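Local atomic coordinates of putative branched chain amino acid ABC transporter, periplasmic amino acid-binding protein (Brucella ovis, PDB entry 4XFK), a protein that probably serves as the periplasmic binding component of an ABC transport system for amino acids such as leucine, isoleucine, valine, threonine and alanine. Residues Val17-Gly22 / Asp59-Pro64; Ser87-Gly92 / Gln164-Gly169; Lys143-Gly148 / Gly261-Thr266; Met354-Val359 / Lys378-Asp383. The protein carries 1 engineered substitution. All blocks are in the same frame, centred on the assembly; numbering follows the deposited sequence.

Contact 1: Val17-Gly22 / Asp59-Pro64; sequences VETLSG and DNQGGP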
loop_
_atom_site.group_PDB
_atom_site.type_symbol
_atom_site.label_atom_id
_atom_site.label_comp_id
_atom_site.label_asym_id
_atom_site.label_seq_id
_atom_site.Cartn_x
_atom_site.Cartn_y
_atom_site.Cartn_z
ATOM N N VAL A 17 10.190 -8.434 -6.866
ATOM C CA VAL A 17 9.621 -9.771 -6.788
ATOM C C VAL A 17 8.113 -9.615 -6.682
ATOM O O VAL A 17 7.582 -9.266 -5.630
ATOM C CB VAL A 17 10.171 -10.542 -5.575
ATOM C CG1 VAL A 17 9.535 -11.927 -5.477
ATOM C CG2 VAL A 17 11.695 -10.642 -5.649
ATOM N N GLU A 18 7.426 -9.860 -7.789
ATOM C CA GLU A 18 6.010 -9.533 -7.906
ATOM C C GLU A 18 5.302 -10.472 -8.856
ATOM O O GLU A 18 5.941 -11.190 -9.618
ATOM C CB GLU A 18 5.812 -8.092 -8.398
ATOM C CG GLU A 18 5.678 -7.075 -7.283
ATOM C CD GLU A 18 4.481 -7.359 -6.395
ATOM O OE1 GLU A 18 3.561 -8.081 -6.845
ATOM O OE2 GLU A 18 4.456 -6.866 -5.251
ATOM N N THR A 19 3.975 -10.463 -8.818
ATOM C CA THR A 19 3.188 -11.143 -9.838
ATOM C C THR A 19 3.188 -10.275 -11.086
ATOM O O THR A 19 2.562 -9.220 -11.103
ATOM C CB THR A 19 1.744 -11.357 -9.366
ATOM O OG1 THR A 19 1.759 -11.930 -8.051
ATOM C CG2 THR A 19 0.999 -12.275 -10.336
ATOM N N LEU A 20 3.895 -10.717 -12.124
ATOM C CA LEU A 20 4.205 -9.829 -13.249
ATOM C C LEU A 20 3.627 -10.301 -14.580
ATOM O O LEU A 20 3.869 -9.678 -15.621
ATOM C CB LEU A 20 5.720 -9.602 -13.364
ATOM C CG LEU A 20 6.312 -8.828 -12.179
ATOM C CD1 LEU A 20 7.835 -8.832 -12.245
ATOM C CD2 LEU A 20 5.757 -7.412 -12.112
ATOM N N SER A 21 2.858 -11.389 -14.560
ATOM C CA SER A 21 2.200 -11.847 -15.778
ATOM C C SER A 21 0.948 -12.623 -15.425
ATOM O O SER A 21 0.804 -13.115 -14.306
ATOM C CB SER A 21 3.128 -12.725 -16.633
ATOM O OG SER A 21 3.426 -13.961 -15.993
ATOM N N GLY A 22 0.035 -12.723 -16.380
ATOM C CA GLY A 22 -1.118 -13.589 -16.221
ATOM C C GLY A 22 -2.311 -12.935 -15.546
ATOM O O GLY A 22 -2.283 -11.752 -15.208
ATOM N N ASP A 59 9.233 -12.631 -11.779
ATOM C CA ASP A 59 7.809 -12.929 -11.848
ATOM C C ASP A 59 7.497 -14.083 -10.910
ATOM O O ASP A 59 7.914 -15.211 -11.141
ATOM C CB ASP A 59 7.464 -13.284 -13.293
ATOM C CG ASP A 59 5.981 -13.504 -13.531
ATOM O OD1 ASP A 59 5.156 -13.278 -12.615
ATOM O OD2 ASP A 59 5.646 -13.909 -14.675
ATOM N N ASN A 60 6.785 -13.783 -9.831
ATOM C CA ASN A 60 6.418 -14.780 -8.845
ATOM C C ASN A 60 4.997 -15.262 -9.097
ATOM O O ASN A 60 4.029 -14.533 -8.857
ATOM C CB ASN A 60 6.517 -14.222 -7.421
ATOM C CG ASN A 60 6.027 -15.213 -6.390
ATOM O OD1 ASN A 60 6.083 -16.426 -6.619
ATOM N ND2 ASN A 60 5.519 -14.715 -5.266
ATOM N N GLN A 61 4.876 -16.495 -9.579
ATOM C CA GLN A 61 3.573 -17.066 -9.904
ATOM C C GLN A 61 3.058 -17.988 -8.815
ATOM O O GLN A 61 1.972 -18.544 -8.930
ATOM C CB GLN A 61 3.673 -17.838 -11.217
ATOM C CG GLN A 61 3.879 -16.929 -12.408
ATOM C CD GLN A 61 2.615 -16.163 -12.754
ATOM O OE1 GLN A 61 1.529 -16.744 -12.844
ATOM N NE2 GLN A 61 2.744 -14.857 -12.941
ATOM N N GLY A 62 3.840 -18.137 -7.755
ATOM C CA GLY A 62 3.559 -19.156 -6.767
ATOM C C GLY A 62 3.356 -18.702 -5.334
ATOM O O GLY A 62 3.627 -19.468 -4.411
ATOM N N GLY A 63 2.867 -17.480 -5.134
ATOM C CA GLY A 63 2.559 -17.011 -3.789
ATOM C C GLY A 63 3.762 -17.046 -2.868
ATOM O O GLY A 63 4.879 -16.809 -3.305
ATOM N N PRO A 64 3.544 -17.344 -1.582
ATOM C CA PRO A 64 4.663 -17.376 -0.629
ATOM C C PRO A 64 5.749 -18.411 -0.958
ATOM O O PRO A 64 6.937 -18.113 -0.798
ATOM C CB PRO A 64 3.972 -17.693 0.699
ATOM C CG PRO A 64 2.599 -17.119 0.535
ATOM C CD PRO A 64 2.241 -17.412 -0.900
HETATM O O HOH W 1 5.781 -11.691 -5.040
HETATM O O HOH W 2 3.511 -12.375 -5.821
#

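Contact 2: Ser87-Gly92 / Gln164-Gly169; sequences SSAVAG and QNYSWG. With ACT (acetate ion), chain B.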
loop_
_atom_site.group_PDB
_atom_site.type_symbol
_atom_site.label_atom_id
_atom_site.label_comp_id
_atom_site.label_asym_id
_atom_site.label_seq_id
_atom_site.Cartn_x
_atom_site.Cartn_y
_atom_site.Cartn_z
ATOM N N SER A 87 1.122 -8.457 -1.788
ATOM C CA SER A 87 0.492 -9.416 -0.869
ATOM C C SER A 87 1.222 -9.488 0.452
ATOM O O SER A 87 2.427 -9.713 0.476
ATOM C CB SER A 87 0.472 -10.820 -1.477
ATOM O OG SER A 87 0.197 -11.789 -0.475
ATOM N N SER A 88 0.496 -9.340 1.554
ATOM C CA SER A 88 1.096 -9.522 2.869
ATOM C C SER A 88 1.456 -10.969 3.166
ATOM O O SER A 88 2.304 -11.234 4.007
ATOM C CB SER A 88 0.188 -8.972 3.972
ATOM O OG SER A 88 0.183 -7.556 3.946
ATOM N N ALA A 89 0.797 -11.907 2.498
ATOM C CA ALA A 89 1.159 -13.312 2.672
ATOM C C ALA A 89 2.561 -13.535 2.109
ATOM O O ALA A 89 3.422 -14.152 2.740
ATOM C CB ALA A 89 0.143 -14.211 1.987
ATOM N N VAL A 90 2.793 -13.007 0.916
ATOM C CA VAL A 90 4.122 -13.045 0.319
ATOM C C VAL A 90 5.127 -12.247 1.154
ATOM O O VAL A 90 6.248 -12.710 1.402
ATOM C CB VAL A 90 4.093 -12.540 -1.132
ATOM C CG1 VAL A 90 5.501 -12.281 -1.649
ATOM C CG2 VAL A 90 3.364 -13.552 -2.032
ATOM N N ALA A 91 4.733 -11.055 1.593
ATOM C CA ALA A 91 5.631 -10.202 2.373
ATOM C C ALA A 91 6.092 -10.861 3.669
ATOM O O ALA A 91 7.238 -10.692 4.079
ATOM C CB ALA A 91 4.972 -8.878 2.683
ATOM N N GLY A 92 5.191 -11.590 4.324
ATOM C CA GLY A 92 5.532 -12.308 5.545
ATOM C C GLY A 92 6.671 -13.286 5.306
ATOM O O GLY A 92 7.572 -13.439 6.137
ATOM N N GLN A 164 -11.046 -10.533 3.597
ATOM C CA GLN A 164 -10.409 -11.760 3.146
ATOM C C GLN A 164 -9.746 -12.491 4.309
ATOM O O GLN A 164 -9.104 -11.872 5.161
ATOM C CB GLN A 164 -9.357 -11.417 2.092
ATOM C CG GLN A 164 -9.929 -10.754 0.834
ATOM C CD GLN A 164 -8.895 -9.961 0.066
ATOM O OE1 GLN A 164 -8.722 -10.141 -1.149
ATOM N NE2 GLN A 164 -8.220 -9.064 0.758
ATOM N N ASN A 165 -9.878 -13.813 4.328
ATOM C CA ASN A 165 -9.331 -14.591 5.430
ATOM C C ASN A 165 -7.843 -14.906 5.242
ATOM O O ASN A 165 -7.461 -16.041 4.928
ATOM C CB ASN A 165 -10.147 -15.865 5.662
ATOM C CG ASN A 165 -10.069 -16.344 7.098
ATOM O OD1 ASN A 165 -9.094 -16.067 7.802
ATOM N ND2 ASN A 165 -11.099 -17.060 7.545
ATOM N N TYR A 166 -7.022 -13.874 5.414
ATOM C CA TYR A 166 -5.570 -14.006 5.559
ATOM C C TYR A 166 -5.105 -12.846 6.429
ATOM O O TYR A 166 -5.934 -12.047 6.876
ATOM C CB TYR A 166 -4.828 -14.068 4.211
ATOM C CG TYR A 166 -4.704 -12.791 3.400
ATOM C CD1 TYR A 166 -5.814 -12.197 2.807
ATOM C CD2 TYR A 166 -3.452 -12.216 3.171
ATOM C CE1 TYR A 166 -5.688 -11.054 2.027
ATOM C CE2 TYR A 166 -3.315 -11.075 2.400
ATOM C CZ TYR A 166 -4.435 -10.495 1.829
ATOM O OH TYR A 166 -4.317 -9.365 1.049
ATOM N N SER A 167 -3.800 -12.748 6.679
ATOM C CA SER A 167 -3.280 -11.795 7.666
ATOM C C SER A 167 -3.852 -10.390 7.485
ATOM O O SER A 167 -4.310 -9.771 8.447
ATOM C CB SER A 167 -1.748 -11.760 7.660
ATOM O OG SER A 167 -1.270 -11.351 6.400
ATOM N N TRP A 168 -3.853 -9.900 6.247
ATOM C CA TRP A 168 -4.335 -8.549 5.970
ATOM C C TRP A 168 -5.799 -8.342 6.374
ATOM O O TRP A 168 -6.129 -7.393 7.091
ATOM C CB TRP A 168 -4.135 -8.215 4.485
ATOM C CG TRP A 168 -4.988 -7.077 4.006
ATOM C CD1 TRP A 168 -6.021 -7.153 3.111
ATOM C CD2 TRP A 168 -4.893 -5.698 4.391
ATOM N NE1 TRP A 168 -6.568 -5.912 2.911
ATOM C CE2 TRP A 168 -5.899 -5.001 3.686
ATOM C CE3 TRP A 168 -4.071 -4.990 5.276
ATOM C CZ2 TRP A 168 -6.103 -3.626 3.829
ATOM C CZ3 TRP A 168 -4.269 -3.620 5.408
ATOM C CH2 TRP A 168 -5.278 -2.955 4.693
ATOM N N GLY A 169 -6.678 -9.223 5.913
ATOM C CA GLY A 169 -8.096 -9.064 6.176
ATOM C C GLY A 169 -8.452 -9.219 7.640
ATOM O O GLY A 169 -9.339 -8.531 8.153
HETATM C C ACT B . -2.051 -6.876 1.434
HETATM O O ACT B . -2.046 -8.128 1.411
HETATM O OXT ACT B . -1.098 -6.322 2.030
HETATM C CH3 ACT B . -3.145 -6.096 0.774
HETATM O O HOH W 3 1.490 -10.806 6.741
#

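Contact 3: Lys143-Gly148 / Gly261-Thr266; sequences KTVAQG and GHIVST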
loop_
_atom_site.group_PDB
_atom_site.type_symbol
_atom_site.label_atom_id
_atom_site.label_comp_id
_atom_site.label_asym_id
_atom_site.label_seq_id
_atom_site.Cartn_x
_atom_site.Cartn_y
_atom_site.Cartn_z
ATOM N N LYS A 143 -8.385 3.574 10.652
ATOM C CA LYS A 143 -8.583 4.723 11.521
ATOM C C LYS A 143 -8.913 5.943 10.673
ATOM O O LYS A 143 -9.895 6.645 10.916
ATOM C CB LYS A 143 -7.320 5.010 12.329
ATOM C CG LYS A 143 -7.333 6.384 12.977
ATOM C CD LYS A 143 -5.966 6.782 13.527
ATOM C CE LYS A 143 -4.994 7.224 12.429
ATOM N NZ LYS A 143 -4.189 6.100 11.872
ATOM N N THR A 144 -8.083 6.202 9.657
ATOM C CA THR A 144 -8.292 7.405 8.854
ATOM C C THR A 144 -9.599 7.387 8.065
ATOM O O THR A 144 -10.284 8.407 8.009
ATOM C CB THR A 144 -7.092 7.770 7.930
ATOM O OG1 THR A 144 -6.839 6.711 7.000
ATOM C CG2 THR A 144 -5.826 8.056 8.738
ATOM N N VAL A 145 -9.957 6.251 7.465
ATOM C CA VAL A 145 -11.186 6.229 6.680
ATOM C C VAL A 145 -12.402 6.484 7.572
ATOM O O VAL A 145 -13.295 7.263 7.220
ATOM C CB VAL A 145 -11.345 4.942 5.809
ATOM C CG1 VAL A 145 -11.811 3.734 6.628
ATOM C CG2 VAL A 145 -12.287 5.213 4.652
ATOM N N ALA A 146 -12.421 5.866 8.751
ATOM C CA ALA A 146 -13.556 6.018 9.651
ATOM C C ALA A 146 -13.593 7.426 10.261
ATOM O O ALA A 146 -14.649 8.067 10.309
ATOM C CB ALA A 146 -13.506 4.955 10.749
ATOM N N GLN A 147 -12.446 7.910 10.726
ATOM C CA GLN A 147 -12.392 9.244 11.315
ATOM C C GLN A 147 -12.746 10.331 10.299
ATOM O O GLN A 147 -13.427 11.299 10.634
ATOM C CB GLN A 147 -11.028 9.520 11.939
ATOM C CG GLN A 147 -10.972 10.829 12.706
ATOM C CD GLN A 147 -11.852 10.810 13.932
ATOM O OE1 GLN A 147 -11.847 9.845 14.699
ATOM N NE2 GLN A 147 -12.628 11.869 14.119
ATOM N N GLY A 148 -12.277 10.179 9.064
ATOM C CA GLY A 148 -12.609 11.122 8.008
ATOM C C GLY A 148 -14.105 11.183 7.751
ATOM O O GLY A 148 -14.689 12.261 7.655
ATOM N N GLY A 261 -20.734 8.104 -3.591
ATOM C CA GLY A 261 -20.705 8.148 -2.142
ATOM C C GLY A 261 -19.872 7.111 -1.415
ATOM O O GLY A 261 -19.775 7.152 -0.191
ATOM N N HIS A 262 -19.288 6.163 -2.143
ATOM C CA HIS A 262 -18.357 5.223 -1.517
ATOM C C HIS A 262 -17.053 5.928 -1.185
ATOM O O HIS A 262 -16.733 6.969 -1.770
ATOM C CB HIS A 262 -18.141 3.999 -2.400
ATOM C CG HIS A 262 -19.409 3.274 -2.701
ATOM N ND1 HIS A 262 -19.980 2.380 -1.822
ATOM C CD2 HIS A 262 -20.246 3.351 -3.763
ATOM C CE1 HIS A 262 -21.109 1.923 -2.336
ATOM N NE2 HIS A 262 -21.296 2.502 -3.509
ATOM N N ILE A 263 -16.311 5.362 -0.240
ATOM C CA ILE A 263 -15.207 6.066 0.395
ATOM C C ILE A 263 -13.919 5.247 0.378
ATOM O O ILE A 263 -13.940 4.018 0.501
ATOM C CB ILE A 263 -15.563 6.389 1.881
ATOM C CG1 ILE A 263 -16.949 7.041 2.004
ATOM C CG2 ILE A 263 -14.507 7.273 2.540
ATOM C CD1 ILE A 263 -17.042 8.416 1.360
ATOM N N VAL A 264 -12.796 5.936 0.230
ATOM C CA VAL A 264 -11.482 5.305 0.332
ATOM C C VAL A 264 -10.546 6.279 1.044
ATOM O O VAL A 264 -10.732 7.493 0.956
ATOM C CB VAL A 264 -10.930 4.922 -1.072
ATOM C CG1 VAL A 264 -10.559 6.163 -1.882
ATOM C CG2 VAL A 264 -9.747 3.950 -0.979
ATOM N N SER A 265 -9.574 5.752 1.784
ATOM C CA SER A 265 -8.505 6.567 2.355
ATOM C C SER A 265 -7.184 6.064 1.789
ATOM O O SER A 265 -6.889 4.865 1.874
ATOM C CB SER A 265 -8.498 6.463 3.875
ATOM O OG SER A 265 -7.468 7.286 4.396
ATOM N N THR A 266 -6.417 6.970 1.179
ATOM C CA THR A 266 -5.155 6.603 0.526
ATOM C C THR A 266 -4.113 7.703 0.734
ATOM O O THR A 266 -4.453 8.788 1.193
ATOM C CB THR A 266 -5.313 6.399 -1.002
ATOM O OG1 THR A 266 -5.275 7.674 -1.641
ATOM C CG2 THR A 266 -6.575 5.641 -1.366
#

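Contact 4: Met354-Val359 / Lys378-Asp383; sequences MVVQEV and KTFTGD. With ACT (acetate ion), chain C.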
loop_
_atom_site.group_PDB
_atom_site.type_symbol
_atom_site.label_atom_id
_atom_site.label_comp_id
_atom_site.label_asym_id
_atom_site.label_seq_id
_atom_site.Cartn_x
_atom_site.Cartn_y
_atom_site.Cartn_z
ATOM N N MET A 354 -2.568 11.206 4.881
ATOM C CA MET A 354 -3.613 10.372 4.302
ATOM C C MET A 354 -4.783 11.238 3.862
ATOM O O MET A 354 -5.152 12.195 4.537
ATOM C CB MET A 354 -4.082 9.324 5.313
ATOM C CG MET A 354 -3.052 8.231 5.586
ATOM S SD MET A 354 -2.742 7.156 4.154
ATOM C CE MET A 354 -4.238 6.170 4.166
ATOM N N VAL A 355 -5.367 10.892 2.726
ATOM C CA VAL A 355 -6.458 11.656 2.153
ATOM C C VAL A 355 -7.683 10.776 2.044
ATOM O O VAL A 355 -7.654 9.731 1.390
ATOM C CB VAL A 355 -6.090 12.136 0.740
ATOM C CG1 VAL A 355 -7.137 13.109 0.218
ATOM C CG2 VAL A 355 -4.737 12.775 0.763
ATOM N N VAL A 356 -8.766 11.205 2.683
ATOM C CA VAL A 356 -10.025 10.481 2.605
ATOM C C VAL A 356 -10.864 11.085 1.482
ATOM O O VAL A 356 -10.972 12.309 1.364
ATOM C CB VAL A 356 -10.776 10.485 3.947
ATOM C CG1 VAL A 356 -11.866 9.435 3.920
ATOM C CG2 VAL A 356 -9.796 10.196 5.084
ATOM N N GLN A 357 -11.430 10.208 0.655
ATOM C CA GLN A 357 -11.997 10.582 -0.637
ATOM C C GLN A 357 -13.352 9.924 -0.857
ATOM O O GLN A 357 -13.573 8.782 -0.424
ATOM C CB GLN A 357 -11.057 10.136 -1.757
ATOM C CG GLN A 357 -9.658 10.740 -1.682
ATOM C CD GLN A 357 -8.611 9.867 -2.337
ATOM O OE1 GLN A 357 -8.623 9.675 -3.553
ATOM N NE2 GLN A 357 -7.690 9.335 -1.534
ATOM N N GLU A 358 -14.246 10.630 -1.550
ATOM C CA GLU A 358 -15.571 10.105 -1.869
ATOM C C GLU A 358 -15.747 9.985 -3.377
ATOM O O GLU A 358 -15.201 10.786 -4.131
ATOM C CB GLU A 358 -16.653 11.018 -1.295
ATOM C CG GLU A 358 -16.640 12.433 -1.868
ATOM C CD GLU A 358 -17.707 13.319 -1.272
ATOM O OE1 GLU A 358 -18.898 13.063 -1.532
ATOM O OE2 GLU A 358 -17.349 14.268 -0.547
ATOM N N VAL A 359 -16.508 8.991 -3.819
ATOM C CA VAL A 359 -16.816 8.873 -5.240
ATOM C C VAL A 359 -17.877 9.912 -5.604
ATOM O O VAL A 359 -18.959 9.938 -5.012
ATOM C CB VAL A 359 -17.300 7.460 -5.589
ATOM C CG1 VAL A 359 -17.615 7.362 -7.077
ATOM C CG2 VAL A 359 -16.238 6.432 -5.181
ATOM N N LYS A 378 -10.930 15.243 3.136
ATOM C CA LYS A 378 -10.204 15.395 4.394
ATOM C C LYS A 378 -8.785 14.880 4.237
ATOM O O LYS A 378 -8.576 13.771 3.757
ATOM C CB LYS A 378 -10.906 14.635 5.530
ATOM C CG LYS A 378 -10.146 14.623 6.857
ATOM C CD LYS A 378 -10.025 16.022 7.448
ATOM C CE LYS A 378 -9.291 15.995 8.782
ATOM N NZ LYS A 378 -9.112 17.358 9.360
ATOM N N THR A 379 -7.810 15.684 4.640
ATOM C CA THR A 379 -6.425 15.230 4.675
ATOM C C THR A 379 -5.933 15.237 6.109
ATOM O O THR A 379 -6.030 16.251 6.802
ATOM C CB THR A 379 -5.504 16.115 3.830
ATOM O OG1 THR A 379 -5.858 15.989 2.450
ATOM C CG2 THR A 379 -4.049 15.697 4.014
ATOM N N PHE A 380 -5.431 14.094 6.555
ATOM C CA PHE A 380 -4.802 13.992 7.859
ATOM C C PHE A 380 -3.304 14.147 7.680
ATOM O O PHE A 380 -2.723 13.578 6.758
ATOM C CB PHE A 380 -5.112 12.641 8.502
ATOM C CG PHE A 380 -6.549 12.470 8.880
ATOM C CD1 PHE A 380 -7.063 13.122 9.996
ATOM C CD2 PHE A 380 -7.386 11.655 8.138
ATOM C CE1 PHE A 380 -8.398 12.972 10.357
ATOM C CE2 PHE A 380 -8.721 11.489 8.498
ATOM C CZ PHE A 380 -9.229 12.153 9.607
ATOM N N THR A 381 -2.676 14.913 8.563
ATOM C CA THR A 381 -1.226 15.084 8.512
ATOM C C THR A 381 -0.524 13.764 8.821
ATOM O O THR A 381 -1.150 12.802 9.270
ATOM C CB THR A 381 -0.739 16.116 9.547
ATOM O OG1 THR A 381 -1.005 15.611 10.858
ATOM C CG2 THR A 381 -1.430 17.455 9.357
ATOM N N GLY A 382 0.781 13.718 8.572
ATOM C CA GLY A 382 1.592 12.572 8.947
ATOM C C GLY A 382 1.443 12.221 10.422
ATOM O O GLY A 382 1.224 11.065 10.777
ATOM N N ASP A 383 1.521 13.226 11.290
ATOM C CA ASP A 383 1.352 12.976 12.719
ATOM C C ASP A 383 -0.042 12.430 13.058
ATOM O O ASP A 383 -0.193 11.583 13.941
ATOM C CB ASP A 383 1.647 14.241 13.526
ATOM C CG ASP A 383 3.132 14.556 13.591
ATOM O OD1 ASP A 383 3.940 13.606 13.525
ATOM O OD2 ASP A 383 3.492 15.747 13.711
HETATM C C ACT C . -8.655 17.923 0.886
HETATM O O ACT C . -9.594 18.523 1.462
HETATM O OXT ACT C . -8.275 16.868 1.440
HETATM C CH3 ACT C . -8.037 18.424 -0.389
#

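Contact 1: Val17-Gly22 / Asp59-Pro64
E18 and N60 join at the tight, buried end of the contact: the backbone N of N60 gives the carbonyl O of E18 a bond of 2.7 Å that is almost straight at the hydrogen (174°), and CA of D59 rests on the same oxygen. Close by, CB of N60 meets CG1 of V17 at 4.3 Å. Asparagine suits this place because its short flat amide serves its own loop with both ends: OD1 accepts from N of G62, forming an Asx turn, and ND2 donates to O of G63. One water passes on a bond from ND2 of N60 to O of V17. E18 and D59 form a parallel pair at the C-terminal ends of neighbouring strands 13-18 and 54-59, in the Rossmann-like first lobe of a type I periplasmic binding protein. The solvent side has little apolar packing and is held by polar bonds. OD2 of D59 accepts a hydrogen bond from S21 OG at 2.6 Å on its syn lone pair, while OD1 is approached from opposite faces of the carboxylate by L20 N (2.9 Å) and Q61 NE2. Q61 folds back at chi2 (-73°), which brings NE2 to O of S21 as well, at 2.9 Å. T19 crosses the Q61 side chain at about a right angle, its CG2 4.1 Å from NE2.

Contact 2: Ser87-Gly92 / Gln164-Gly169
Y166 turns the edge of its ring toward the start of helix 88-104, with CE2 4.2 Å from N of A89. With CG lodged between backbone N and carbonyl carbon (chi1 73°), its OH reaches O of a bound acetate, probably from the crystallisation liquor, at 2.6 Å. S88 faces the same ion twice: its backbone N donates to acetate O at 2.8 Å and its OG to OXT at 2.6 Å. A small hydroxyl suits this first turn, where the helix N-terminus would probably also favour an anion. CB of W168 points toward S88, but with CG anti to the backbone N (chi1 161°) the indole turns aside, the acetate CH3 lying 3.8 Å above one ring face; NE1 is bonded to G219 O. Beside this, S167 OG touches CB of S88 at 3.7 Å, and a water links it to O of S88. S87 caps helix 88-104, while E118 N gives the acetate a further bond. The N-terminal turn of helix 88-104, in one lobe, thus holds an anion together with Y166 and W168 of the other, consistent with the interlobe ligand cleft of the leucine-binding protein family, the acetate probably standing where an amino-acid carboxylate would bind.

Contact 3: Lys143-Gly148 / Gly261-Thr266
T144 and S265 meet through their hydroxyls, S265 OG donating to T144 OG1 at 2.7 Å. They belong to the alpha/beta layering of the second lobe of this periplasmic binding protein, where helix 138-152 covers strand 263-266; the axes of the two short segments come within 7.6 Å, their directions 130° apart. Next to the polar pair runs an apolar one. V145 sets CG2 against CG2 of I263 at 3.7 Å, the two side chains crossing obliquely, and its CB lies 3.8 Å from CB of S265. Branched valine and isoleucine fill this space between helix and sheet, whereas serine is slim enough to let the backbones approach: the CA atoms of V145 and S265 are 5.1 Å apart.

What positions these groups lies one shell out. S265 holds OG anti to its own backbone N (chi1 -179°), aimed at the helix. T144 OG1, which accepts from S265 OG, turns its one proton to the carbonyl oxygens of I140 and R141 in the preceding turn, so the hydroxyl buried between helix and sheet is satisfied. Threonine suits the place because its hydroxyl can bond back to its own helix while accepting from the strand. The strand itself is fixed on both edges: I263 bonds by its backbone to F241 and T243 on one side, and V264 to Q357 on the other. F380 packs against T144, and V356 against both I263 and S265. Finally, the carbonyl O of S265 accepts a hydrogen bond from NH1 of R141.

Contact 4: Met354-Val359 / Lys378-Asp383
F380 and V356 pack on one face of a pair of antiparallel strands. CB of F380 lies 4.0 Å from the carbonyl O of M354. With CG anti to the carbonyl carbon (chi1 -68°), the ring swings back along the sheet, where K378 CG sits 3.7 Å above one of its faces, offset toward the rim. At the ring edge CE2 meets CG2 of V356 at 3.8 Å, near the ring plane. Beyond these two strands, Q147 and D151 of helix 138-152 touch the F380 side chain, so a large flat aromatic is well placed between sheet and helix. M354 and F380 are a hydrogen-bonded pair, joined by F380 N to M354 O at 2.8 Å and by M354 N to F380 O at 3.0 Å; V356 N then binds K378 O at 2.8 Å, though the return bond from K378 N is weak. Between them V355 and T379 form a non-hydrogen-bonded pair on the other face, where CG2 of V355 lies 3.8 Å from OG1 of T379. The beta-branched residues suit extended strands, and T379 OG1 donates to OXT of a bound acetate, probably from the crystallisation liquor, at 2.8 Å. Just after the strand, T381 takes the N-cap position of helix 382-385. Strand 373-380 follows 350-360 and pairs antiparallel with it, adding to the mixed sheet of the second lobe, against which helix 138-152 packs.

From the N terminus, contact 1 closes first, shutting a loop that holds helix 26-44 and strand 54-59 inside the first lobe. Contact 2 opens after helix 63-76 and strand 81-84 and closes only at 164-169, joining the two lobes at what is probably the ligand cleft. Contacts 1 and 2 touch, with V90 packing against G63 and P64. Contact 3 opens at 143-148, before contact 2 has closed, and the two therefore cross; it then encloses much of the second lobe. Contact 4 follows in series and is the shortest closure. Contacts 3 and 4 share one sheet through neighbouring strands 263-266 and 350-360, about 30 and 31 Å, centre to centre, from contact 1.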